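Local atomic coordinates of glycoside hydrolase family 81 (Clostridium thermocellum, PDB entry 6FOP), a protein that probably hydrolyses beta-1,3-glucans such as laminarin as a family 81 glycoside hydrolase of the Clostridium thermocellum cellulosome. Residues L309-Y323 with K646-L659. Residues are numbered along the deposited sequence; the frame is centred on the assembly and turned at random.
Sequences LPDKGTYDREALNRY and KAHTYHWICNLDSL
Helix 317-323 runs roughly antiparallel to helix 646-659 (147°, axes 8.8 Å apart), and the loop before it lies so close to the latter that the CA atoms of Gly-313 and Asn-655 are 3.8 Å apart. Asn-655 OD1 accepts Lys-312 N in its carbonyl plane, on a lone pair, while ND2 turns back over the face of the His-651 ring to bond His-651 O. Thr-314 N reaches Cys-654 O at 3.2 Å from above the carbonyl plane, opposite the helical donor Ser-658 N. In the conformer described, Ser-658 OG donates to Lys-312 O at 2.7 Å. Thr-314 OG1 gives a 2.7 Å bond to the anti lone pair of Asp-657 OD2 and is also hydrogen-bonded to Lys-631 NZ. Helices 317-329 and 646-659 belong to the enzyme's helical part, consistent with its clan's six-hairpin (alpha/alpha)6 fold; the contact joins the lead-in of the first to the second. Tyr-315 lies alongside His-651, nearly parallel (9°) but slid well apart; Leu-320 CD2 sits over the centre of one Tyr-315 face, Gly-313 CA near the rim of the opposite one, and Tyr-315 OH donates to Asp-311 OD1. Leu-309 CD1 packs obliquely on Trp-652 CE3 at 3.5 Å. Near the other end, a water bridges Tyr-323 O and Ala-647 N.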
loop_
_atom_site.group_PDB
_atom_site.type_symbol
_atom_site.label_atom_id
_atom_site.label_comp_id
_atom_site.label_asym_id
_atom_site.label_seq_id
_atom_site.Cartn_x
_atom_site.Cartn_y
_atom_site.Cartn_z
ATOM N N LEU A 309 11.622 -3.092 -21.625
ATOM C CA LEU A 309 11.160 -2.747 -22.956
ATOM C C LEU A 309 12.059 -3.439 -24.025
ATOM O O LEU A 309 13.222 -3.741 -23.760
ATOM C CB LEU A 309 11.158 -1.233 -23.161
ATOM C CG LEU A 309 10.180 -0.452 -22.282
ATOM C CD1 LEU A 309 10.257 1.022 -22.611
ATOM C CD2 LEU A 309 8.753 -0.951 -22.460
ATOM N N PRO A 310 11.469 -3.768 -25.179
ATOM C CA PRO A 310 12.237 -4.453 -26.234
ATOM C C PRO A 310 13.236 -3.510 -26.919
ATOM O O PRO A 310 13.331 -2.336 -26.579
ATOM C CB PRO A 310 11.141 -4.900 -27.209
ATOM C CG PRO A 310 10.124 -3.854 -27.098
ATOM C CD PRO A 310 10.089 -3.483 -25.621
ATOM N N ASP A 311 13.987 -4.059 -27.875
ATOM C CA ASP A 311 14.974 -3.282 -28.637
ATOM C C ASP A 311 14.321 -2.745 -29.891
ATOM O O ASP A 311 14.568 -3.231 -30.974
ATOM C CB ASP A 311 16.186 -4.145 -28.962
ATOM C CG ASP A 311 17.269 -3.394 -29.691
ATOM O OD1 ASP A 311 17.257 -2.145 -29.755
ATOM O OD2 ASP A 311 18.165 -4.087 -30.194
ATOM N N LYS A 312 13.486 -1.727 -29.730
ATOM C CA LYS A 312 12.722 -1.149 -30.835
ATOM C C LYS A 312 12.863 0.361 -30.973
ATOM O O LYS A 312 12.205 0.966 -31.797
ATOM C CB LYS A 312 11.241 -1.551 -30.772
ATOM C CG LYS A 312 11.014 -3.040 -30.911
ATOM C CD LYS A 312 11.360 -3.546 -32.311
ATOM C CE LYS A 312 11.212 -5.055 -32.357
ATOM N NZ LYS A 312 11.642 -5.649 -33.668
ATOM N N GLY A 313 13.761 0.960 -30.210
ATOM C CA GLY A 313 13.822 2.413 -30.124
ATOM C C GLY A 313 14.507 3.108 -31.275
ATOM O O GLY A 313 15.299 2.514 -32.008
ATOM N N THR A 314 14.232 4.408 -31.379
ATOM C CA THR A 314 14.840 5.289 -32.366
ATOM C C THR A 314 16.205 5.841 -31.935
ATOM O O THR A 314 16.700 6.808 -32.537
ATOM C CB THR A 314 13.906 6.468 -32.659
ATOM O OG1 THR A 314 13.686 7.212 -31.461
ATOM C CG2 THR A 314 12.564 6.012 -33.222
ATOM N N TYR A 315 16.830 5.225 -30.942
ATOM C CA TYR A 315 18.154 5.657 -30.460
ATOM C C TYR A 315 19.271 5.447 -31.484
ATOM O O TYR A 315 19.229 4.519 -32.292
ATOM C CB TYR A 315 18.549 4.955 -29.135
ATOM C CG TYR A 315 17.986 3.575 -28.945
ATOM C CD1 TYR A 315 18.329 2.498 -29.762
ATOM C CD2 TYR A 315 17.049 3.351 -27.968
ATOM C CE1 TYR A 315 17.764 1.235 -29.584
ATOM C CE2 TYR A 315 16.467 2.111 -27.783
ATOM C CZ TYR A 315 16.819 1.057 -28.588
ATOM O OH TYR A 315 16.200 -0.158 -28.411
ATOM N N ASP A 316 20.270 6.324 -31.414
ATOM C CA ASP A 316 21.591 6.032 -31.990
ATOM C C ASP A 316 22.156 4.858 -31.177
ATOM O O ASP A 316 22.477 5.008 -29.983
ATOM C CB ASP A 316 22.445 7.323 -31.913
ATOM C CG ASP A 316 23.922 7.125 -32.179
ATOM O OD1 ASP A 316 24.383 6.041 -32.511
ATOM O OD2 ASP A 316 24.655 8.114 -31.997
ATOM N N ARG A 317 22.241 3.695 -31.820
ATOM C CA ARG A 317 22.669 2.472 -31.123
ATOM C C ARG A 317 24.093 2.586 -30.580
ATOM O O ARG A 317 24.381 2.031 -29.539
ATOM C CB ARG A 317 22.591 1.229 -32.007
ATOM C CG ARG A 317 21.231 0.923 -32.538
ATOM C CD ARG A 317 21.287 -0.358 -33.379
ATOM N NE ARG A 317 21.472 -1.573 -32.578
ATOM C CZ ARG A 317 20.537 -2.115 -31.793
ATOM N NH1 ARG A 317 19.330 -1.570 -31.722
ATOM N NH2 ARG A 317 20.806 -3.225 -31.106
ATOM N N GLU A 318 24.984 3.268 -31.318
ATOM C CA GLU A 318 26.368 3.401 -30.858
ATOM C C GLU A 318 26.433 4.277 -29.618
ATOM O O GLU A 318 27.231 4.017 -28.705
ATOM C CB GLU A 318 27.272 3.938 -31.988
ATOM C CG GLU A 318 27.366 2.925 -33.133
ATOM C CD GLU A 318 28.509 3.166 -34.097
ATOM O OE1 GLU A 318 29.625 3.413 -33.618
ATOM O OE2 GLU A 318 28.277 3.044 -35.318
ATOM N N ALA A 319 25.606 5.321 -29.581
ATOM C CA ALA A 319 25.538 6.165 -28.380
ATOM C C ALA A 319 24.959 5.386 -27.190
ATOM O O ALA A 319 25.506 5.436 -26.080
ATOM C CB ALA A 319 24.719 7.410 -28.621
ATOM N N LEU A 320 23.903 4.617 -27.452
ATOM C CA LEU A 320 23.313 3.797 -26.379
ATOM C C LEU A 320 24.334 2.827 -25.808
ATOM O O LEU A 320 24.428 2.633 -24.592
ATOM C CB LEU A 320 22.070 3.090 -26.903
ATOM C CG LEU A 320 21.258 2.327 -25.870
ATOM C CD1 LEU A 320 20.616 3.299 -24.922
ATOM C CD2 LEU A 320 20.174 1.469 -26.483
ATOM N N ASN A 321 25.119 2.220 -26.702
ATOM C CA ASN A 321 26.158 1.294 -26.288
ATOM C C ASN A 321 27.202 2.007 -25.454
ATOM O O ASN A 321 27.706 1.459 -24.465
ATOM C CB ASN A 321 26.795 0.620 -27.498
ATOM C CG ASN A 321 27.763 -0.471 -27.105
ATOM O OD1 ASN A 321 27.381 -1.446 -26.501
ATOM N ND2 ASN A 321 29.026 -0.287 -27.433
ATOM N N ARG A 322 27.567 3.220 -25.870
ATOM C CA ARG A 322 28.506 3.980 -25.060
ATOM C C ARG A 322 27.946 4.294 -23.667
ATOM O O ARG A 322 28.680 4.202 -22.661
ATOM C CB ARG A 322 28.912 5.285 -25.770
ATOM C CG ARG A 322 29.772 6.202 -24.903
ATOM C CD ARG A 322 30.390 7.320 -25.713
ATOM N NE ARG A 322 29.422 8.066 -26.505
ATOM C CZ ARG A 322 28.630 9.031 -26.041
ATOM N NH1 ARG A 322 28.684 9.395 -24.759
ATOM N NH2 ARG A 322 27.776 9.625 -26.873
ATOM N N TYR A 323 26.668 4.644 -23.596
ATOM C CA TYR A 323 26.056 4.854 -22.288
ATOM C C TYR A 323 26.126 3.603 -21.410
ATOM O O TYR A 323 26.377 3.701 -20.212
ATOM C CB TYR A 323 24.590 5.341 -22.407
ATOM C CG TYR A 323 24.369 6.545 -23.288
ATOM C CD1 TYR A 323 25.361 7.473 -23.534
ATOM C CD2 TYR A 323 23.142 6.741 -23.916
ATOM C CE1 TYR A 323 25.134 8.558 -24.375
ATOM C CE2 TYR A 323 22.905 7.800 -24.754
ATOM C CZ TYR A 323 23.922 8.694 -25.030
ATOM O OH TYR A 323 23.666 9.755 -25.867
ATOM N N LYS A 646 21.768 6.948 -18.009
ATOM C CA LYS A 646 21.535 7.497 -19.330
ATOM C C LYS A 646 21.009 6.411 -20.277
ATOM O O LYS A 646 20.090 6.650 -21.065
ATOM C CB LYS A 646 22.812 8.097 -19.925
ATOM C CG LYS A 646 23.354 9.273 -19.123
ATOM C CD LYS A 646 24.594 9.903 -19.720
ATOM C CE LYS A 646 25.151 10.913 -18.743
ATOM N NZ LYS A 646 26.206 11.788 -19.324
ATOM N N ALA A 647 21.612 5.214 -20.208
ATOM C CA ALA A 647 21.198 4.140 -21.102
ATOM C C ALA A 647 19.718 3.817 -20.914
ATOM O O ALA A 647 18.958 3.739 -21.876
ATOM C CB ALA A 647 22.034 2.903 -20.859
ATOM N N HIS A 648 19.298 3.615 -19.666
ATOM C CA HIS A 648 17.901 3.219 -19.425
ATOM C C HIS A 648 16.915 4.351 -19.762
ATOM O O HIS A 648 15.867 4.092 -20.375
ATOM C CB HIS A 648 17.749 2.777 -17.979
ATOM C CG HIS A 648 16.358 2.410 -17.593
ATOM N ND1 HIS A 648 15.627 3.169 -16.713
ATOM C CD2 HIS A 648 15.538 1.424 -18.016
ATOM C CE1 HIS A 648 14.444 2.619 -16.548
ATOM N NE2 HIS A 648 14.359 1.561 -17.322
ATOM N N THR A 649 17.270 5.589 -19.399
ATOM C CA THR A 649 16.412 6.750 -19.696
ATOM C C THR A 649 16.219 6.912 -21.187
ATOM O O THR A 649 15.087 7.047 -21.667
ATOM C CB THR A 649 17.017 8.021 -19.080
ATOM O OG1 THR A 649 16.979 7.909 -17.645
ATOM C CG2 THR A 649 16.305 9.272 -19.534
ATOM N N TYR A 650 17.329 6.862 -21.929
ATOM C CA TYR A 650 17.207 7.093 -23.343
ATOM C C TYR A 650 16.578 5.927 -24.094
ATOM O O TYR A 650 15.816 6.142 -25.031
ATOM C CB TYR A 650 18.546 7.469 -23.909
ATOM C CG TYR A 650 18.464 8.195 -25.205
ATOM C CD1 TYR A 650 17.694 9.344 -25.340
ATOM C CD2 TYR A 650 19.181 7.746 -26.312
ATOM C CE1 TYR A 650 17.644 10.030 -26.545
ATOM C CE2 TYR A 650 19.163 8.442 -27.516
ATOM C CZ TYR A 650 18.371 9.571 -27.628
ATOM O OH TYR A 650 18.304 10.285 -28.791
ATOM N N HIS A 651 16.812 4.702 -23.612
ATOM C CA HIS A 651 16.157 3.498 -24.154
ATOM C C HIS A 651 14.639 3.562 -23.949
ATOM O O HIS A 651 13.871 3.233 -24.853
ATOM C CB HIS A 651 16.780 2.295 -23.478
ATOM C CG HIS A 651 16.257 0.965 -23.909
ATOM N ND1 HIS A 651 15.234 0.318 -23.249
ATOM C CD2 HIS A 651 16.721 0.084 -24.830
ATOM C CE1 HIS A 651 15.070 -0.877 -23.769
ATOM N NE2 HIS A 651 15.967 -1.050 -24.723
ATOM N N TRP A 652 14.214 4.041 -22.766
ATOM C CA TRP A 652 12.794 4.179 -22.462
ATOM C C TRP A 652 12.146 5.176 -23.421
ATOM O O TRP A 652 11.139 4.877 -24.112
ATOM C CB TRP A 652 12.647 4.652 -21.025
ATOM C CG TRP A 652 11.260 5.027 -20.610
ATOM C CD1 TRP A 652 10.676 6.256 -20.694
ATOM C CD2 TRP A 652 10.307 4.185 -19.957
ATOM N NE1 TRP A 652 9.415 6.229 -20.176
ATOM C CE2 TRP A 652 9.158 4.971 -19.714
ATOM C CE3 TRP A 652 10.295 2.836 -19.588
ATOM C CZ2 TRP A 652 8.028 4.458 -19.090
ATOM C CZ3 TRP A 652 9.178 2.333 -18.961
ATOM C CH2 TRP A 652 8.051 3.134 -18.743
ATOM N N ILE A 653 12.721 6.371 -23.479
ATOM C CA ILE A 653 12.120 7.434 -24.270
ATOM C C ILE A 653 12.058 7.053 -25.756
ATOM O O ILE A 653 11.023 7.226 -26.414
ATOM C CB ILE A 653 12.906 8.745 -24.089
ATOM C CG1 ILE A 653 12.741 9.286 -22.665
ATOM C CG2 ILE A 653 12.439 9.786 -25.091
ATOM C CD1 ILE A 653 13.691 10.409 -22.315
ATOM N N CYS A 654 13.166 6.511 -26.271
ATOM C CA CYS A 654 13.244 6.201 -27.711
ATOM C C CYS A 654 12.390 4.989 -28.083
ATOM O O CYS A 654 11.883 4.904 -29.204
ATOM C CB CYS A 654 14.677 5.971 -28.139
ATOM S SG CYS A 654 15.687 7.472 -28.100
ATOM N N ASN A 655 12.203 4.032 -27.145
ATOM C CA ASN A 655 11.242 2.961 -27.401
ATOM C C ASN A 655 9.811 3.500 -27.488
ATOM O O ASN A 655 9.042 3.094 -28.366
ATOM C CB ASN A 655 11.353 1.834 -26.391
ATOM C CG ASN A 655 12.302 0.742 -26.864
ATOM O OD1 ASN A 655 12.032 0.064 -27.858
ATOM N ND2 ASN A 655 13.422 0.586 -26.172
ATOM N N LEU A 656 9.420 4.407 -26.587
ATOM C CA LEU A 656 8.070 4.973 -26.704
ATOM C C LEU A 656 7.890 5.777 -27.997
ATOM O O LEU A 656 6.840 5.758 -28.616
ATOM C CB LEU A 656 7.696 5.805 -25.472
ATOM C CG LEU A 656 7.573 4.994 -24.173
ATOM C CD1 LEU A 656 7.451 5.926 -22.980
ATOM C CD2 LEU A 656 6.417 4.029 -24.231
ATOM N N ASP A 657 8.976 6.425 -28.425
ATOM C CA ASP A 657 9.014 7.151 -29.700
ATOM C C ASP A 657 8.673 6.241 -30.900
ATOM O O ASP A 657 7.950 6.653 -31.812
ATOM C CB ASP A 657 10.398 7.807 -29.859
ATOM C CG ASP A 657 10.475 8.776 -31.030
ATOM O OD1 ASP A 657 9.508 9.519 -31.340
ATOM O OD2 ASP A 657 11.540 8.810 -31.653
ATOM N N SER A 658 9.148 4.988 -30.845
ATOM C CA SER A 658 8.918 4.016 -31.884
ATOM C C SER A 658 7.601 3.245 -31.733
ATOM O O SER A 658 6.850 3.061 -32.707
ATOM C CB SER A 658 10.084 3.024 -31.845
ATOM O OG SER A 658 9.894 2.039 -32.803
ATOM N N LEU A 659 7.357 2.761 -30.521
ATOM C CA LEU A 659 6.221 1.860 -30.226
ATOM C C LEU A 659 4.899 2.582 -30.101
ATOM O O LEU A 659 3.839 2.014 -30.416
ATOM C CB LEU A 659 6.477 1.115 -28.919
ATOM C CG LEU A 659 7.709 0.195 -28.816
ATOM C CD1 LEU A 659 7.992 -0.148 -27.341
ATOM C CD2 LEU A 659 7.507 -1.095 -29.561
HETATM O O HOH W 1 24.172 4.807 -18.815
#